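Local coordinates for malonyl CoA-acyl carrier protein transacylase (Mycobacterium tuberculosis, PDB 2QC3), which catalyses the transfer of the malonyl group from malonyl-CoA to holo-acyl carrier protein, a step of fatty acid biosynthesis, at residues 25-30 against 68-73. Residues are numbered along the deposited sequence; the frame is centred on the assembly and turned at random.
Sequences PGAADQ and TLLAHQ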
ATOM      1  N   PRO A  25     -13.983 -10.924 -17.580  1.00 58.38           N
ATOM      2  CA  PRO A  25     -14.586 -10.120 -18.645  1.00 57.61           C
ATOM      3  C   PRO A  25     -14.352  -8.630 -18.427  1.00 56.15           C
ATOM      4  O   PRO A  25     -14.799  -8.056 -17.431  1.00 55.84           O
ATOM      5  CB  PRO A  25     -16.062 -10.499 -18.565  1.00 58.66           C
ATOM      6  CG  PRO A  25     -16.253 -10.764 -17.100  1.00 60.04           C
ATOM      7  CD  PRO A  25     -15.022 -11.575 -16.761  1.00 59.50           C
ATOM      8  N   GLY A  26     -13.643  -8.011 -19.364  1.00 54.52           N
ATOM      9  CA  GLY A  26     -13.361  -6.593 -19.263  1.00 52.57           C
ATOM     10  C   GLY A  26     -12.001  -6.312 -18.658  1.00 50.44           C
ATOM     11  O   GLY A  26     -11.521  -5.178 -18.692  1.00 49.81           O
ATOM     12  N   ALA A  27     -11.379  -7.348 -18.106  1.00 48.78           N
ATOM     13  CA  ALA A  27     -10.065  -7.210 -17.489  1.00 47.61           C
ATOM     14  C   ALA A  27      -9.049  -6.657 -18.483  1.00 47.44           C
ATOM     15  O   ALA A  27      -8.565  -5.532 -18.325  1.00 45.42           O
ATOM     16  CB  ALA A  27      -9.594  -8.558 -16.950  1.00 47.43           C
ATOM     17  N   ALA A  28      -8.734  -7.451 -19.506  1.00 45.90           N
ATOM     18  CA  ALA A  28      -7.769  -7.053 -20.524  1.00 46.52           C
ATOM     19  C   ALA A  28      -8.035  -5.637 -21.023  1.00 46.16           C
ATOM     20  O   ALA A  28      -7.108  -4.853 -21.232  1.00 45.40           O
ATOM     21  CB  ALA A  28      -7.808  -8.031 -21.695  1.00 46.29           C
ATOM     22  N   ASP A  29      -9.310  -5.317 -21.207  1.00 45.63           N
ATOM     23  CA  ASP A  29      -9.706  -4.005 -21.693  1.00 45.87           C
ATOM     24  C   ASP A  29      -9.392  -2.899 -20.690  1.00 45.29           C
ATOM     25  O   ASP A  29      -9.006  -1.795 -21.076  1.00 44.09           O
ATOM     26  CB  ASP A  29     -11.196  -4.009 -22.026  1.00 47.48           C
ATOM     27  CG  ASP A  29     -11.660  -2.704 -22.620  1.00 49.17           C
ATOM     28  OD1 ASP A  29     -11.839  -1.733 -21.856  1.00 48.94           O
ATOM     29  OD2 ASP A  29     -11.839  -2.649 -23.856  1.00 51.70           O
ATOM     30  N   GLN A  30      -9.563  -3.192 -19.404  1.00 44.76           N
ATOM     31  CA  GLN A  30      -9.275  -2.213 -18.364  1.00 44.57           C
ATOM     32  C   GLN A  30      -7.774  -1.977 -18.240  1.00 42.43           C
ATOM     33  O   GLN A  30      -7.333  -0.842 -18.070  1.00 41.02           O
ATOM     34  CB  GLN A  30      -9.851  -2.676 -17.024  1.00 47.07           C
ATOM     35  CG  GLN A  30     -11.199  -2.059 -16.707  1.00 51.47           C
ATOM     36  CD  GLN A  30     -11.985  -2.855 -15.688  1.00 54.42           C
ATOM     37  OE1 GLN A  30     -11.488  -3.175 -14.610  1.00 55.91           O
ATOM     38  NE2 GLN A  30     -13.228  -3.177 -16.025  1.00 56.69           N
ATOM     39  N   THR A  68      -4.941  -4.686  -7.666  1.00 26.93           N
ATOM     40  CA  THR A  68      -5.943  -4.449  -6.640  1.00 25.60           C
ATOM     41  C   THR A  68      -7.288  -4.019  -7.192  1.00 25.05           C
ATOM     42  O   THR A  68      -8.327  -4.554  -6.798  1.00 24.39           O
ATOM     43  CB  THR A  68      -5.474  -3.398  -5.606  1.00 23.87           C
ATOM     44  OG1 THR A  68      -4.407  -3.950  -4.831  1.00 24.17           O
ATOM     45  CG2 THR A  68      -6.622  -3.018  -4.656  1.00 23.12           C
ATOM     46  N   LEU A  69      -7.266  -3.064  -8.112  1.00 24.29           N
ATOM     47  CA  LEU A  69      -8.499  -2.557  -8.679  1.00 25.59           C
ATOM     48  C   LEU A  69      -9.194  -3.523  -9.635  1.00 25.87           C
ATOM     49  O   LEU A  69     -10.414  -3.483  -9.763  1.00 26.82           O
ATOM     50  CB  LEU A  69      -8.244  -1.192  -9.330  1.00 22.59           C
ATOM     51  CG  LEU A  69      -7.658  -0.196  -8.309  1.00 24.15           C
ATOM     52  CD1 LEU A  69      -7.533   1.198  -8.923  1.00 21.26           C
ATOM     53  CD2 LEU A  69      -8.551  -0.156  -7.061  1.00 21.22           C
ATOM     54  N   LEU A  70      -8.443  -4.386 -10.310  1.00 27.95           N
ATOM     55  CA  LEU A  70      -9.079  -5.360 -11.202  1.00 29.76           C
ATOM     56  C   LEU A  70     -10.008  -6.210 -10.340  1.00 30.29           C
ATOM     57  O   LEU A  70     -11.160  -6.461 -10.702  1.00 31.03           O
ATOM     58  CB  LEU A  70      -8.043  -6.271 -11.862  1.00 29.11           C
ATOM     59  CG  LEU A  70      -7.235  -5.728 -13.038  1.00 30.24           C
ATOM     60  CD1 LEU A  70      -6.198  -6.760 -13.438  1.00 30.21           C
ATOM     61  CD2 LEU A  70      -8.162  -5.412 -14.209  1.00 31.17           C
ATOM     62  N   ALA A  71      -9.493  -6.632  -9.187  1.00 30.29           N
ATOM     63  CA  ALA A  71     -10.247  -7.450  -8.248  1.00 31.80           C
ATOM     64  C   ALA A  71     -11.438  -6.665  -7.728  1.00 33.80           C
ATOM     65  O   ALA A  71     -12.550  -7.189  -7.632  1.00 33.65           O
ATOM     66  CB  ALA A  71      -9.354  -7.874  -7.092  1.00 30.98           C
ATOM     67  N   HIS A  72     -11.200  -5.405  -7.383  1.00 34.45           N
ATOM     68  CA  HIS A  72     -12.269  -4.555  -6.887  1.00 36.58           C
ATOM     69  C   HIS A  72     -13.314  -4.331  -7.969  1.00 38.37           C
ATOM     70  O   HIS A  72     -14.513  -4.288  -7.689  1.00 37.61           O
ATOM     71  CB  HIS A  72     -11.736  -3.196  -6.450  1.00 34.67           C
ATOM     72  CG  HIS A  72     -12.814  -2.179  -6.250  1.00 35.97           C
ATOM     73  ND1 HIS A  72     -13.718  -2.248  -5.210  1.00 35.43           N
ATOM     74  CD2 HIS A  72     -13.167  -1.097  -6.983  1.00 35.44           C
ATOM     75  CE1 HIS A  72     -14.578  -1.251  -5.311  1.00 34.84           C
ATOM     76  NE2 HIS A  72     -14.267  -0.537  -6.378  1.00 36.91           N
ATOM     77  N   GLN A  73     -12.845  -4.161  -9.201  1.00 40.45           N
ATOM     78  CA  GLN A  73     -13.728  -3.940 -10.335  1.00 43.00           C
ATOM     79  C   GLN A  73     -14.663  -5.127 -10.485  1.00 44.77           C
ATOM     80  O   GLN A  73     -15.876  -4.964 -10.605  1.00 45.39           O
ATOM     81  CB  GLN A  73     -12.915  -3.775 -11.619  1.00 45.14           C
ATOM     82  CG  GLN A  73     -12.160  -2.468 -11.727  1.00 48.71           C
ATOM     83  CD  GLN A  73     -13.079  -1.274 -11.708  1.00 50.90           C
ATOM     84  OE1 GLN A  73     -13.752  -1.010 -10.711  1.00 53.04           O
ATOM     85  NE2 GLN A  73     -13.120  -0.544 -12.816  1.00 52.95           N
TER
HETATM   86  O   HOH W   1     -11.761  -6.092 -13.426  1.00 61.02           O
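Beyond CG the chain of Q30 runs out almost straight (chi2 159°), carrying its amide across to helix 57-77, whereas the bend of Q73 at its second torsion (chi2 -61°) turns the flank of its chain, with the amide nitrogen a little farther off, to the incoming oxygen. The two glutamines illustrate how polar side chains can pack between helices without bonding to each other directly. OE1 of Q30 lies against the methylenes of Q73, 3.4 Å from CB; the place of CG is doubtful, because it clashes with the backbone of its own helix. NE2 of Q73, 3.6 Å from OE1 of Q30, makes no hydrogen bond to it, and with the amide planes turned 68° apart the two groups do not stack.

Water supplies the polar link. One molecule donates to OE1 of Q30 at 3.2 Å and to the backbone O of L70 at 2.8 Å, joining the glutamine side chain to the main chain of the facing helix. Beside this bridge lies a small apolar contact, CD2 of L70 to CB of A27 at 4.4 Å; the same methyl also lies 4.0 Å from OE1 of Q30. This is helix-helix packing within the acyltransferase domain, away from the probable active-site residues S92 and H195. The first turn of helix 27-37, with G26 at the N-cap, thus meets the middle to later part of helix 57-77. I31 and W34 continue the packing on L70, which L18 and W21 also touch from a loop, while T68 and H72 rest on helix 94-101.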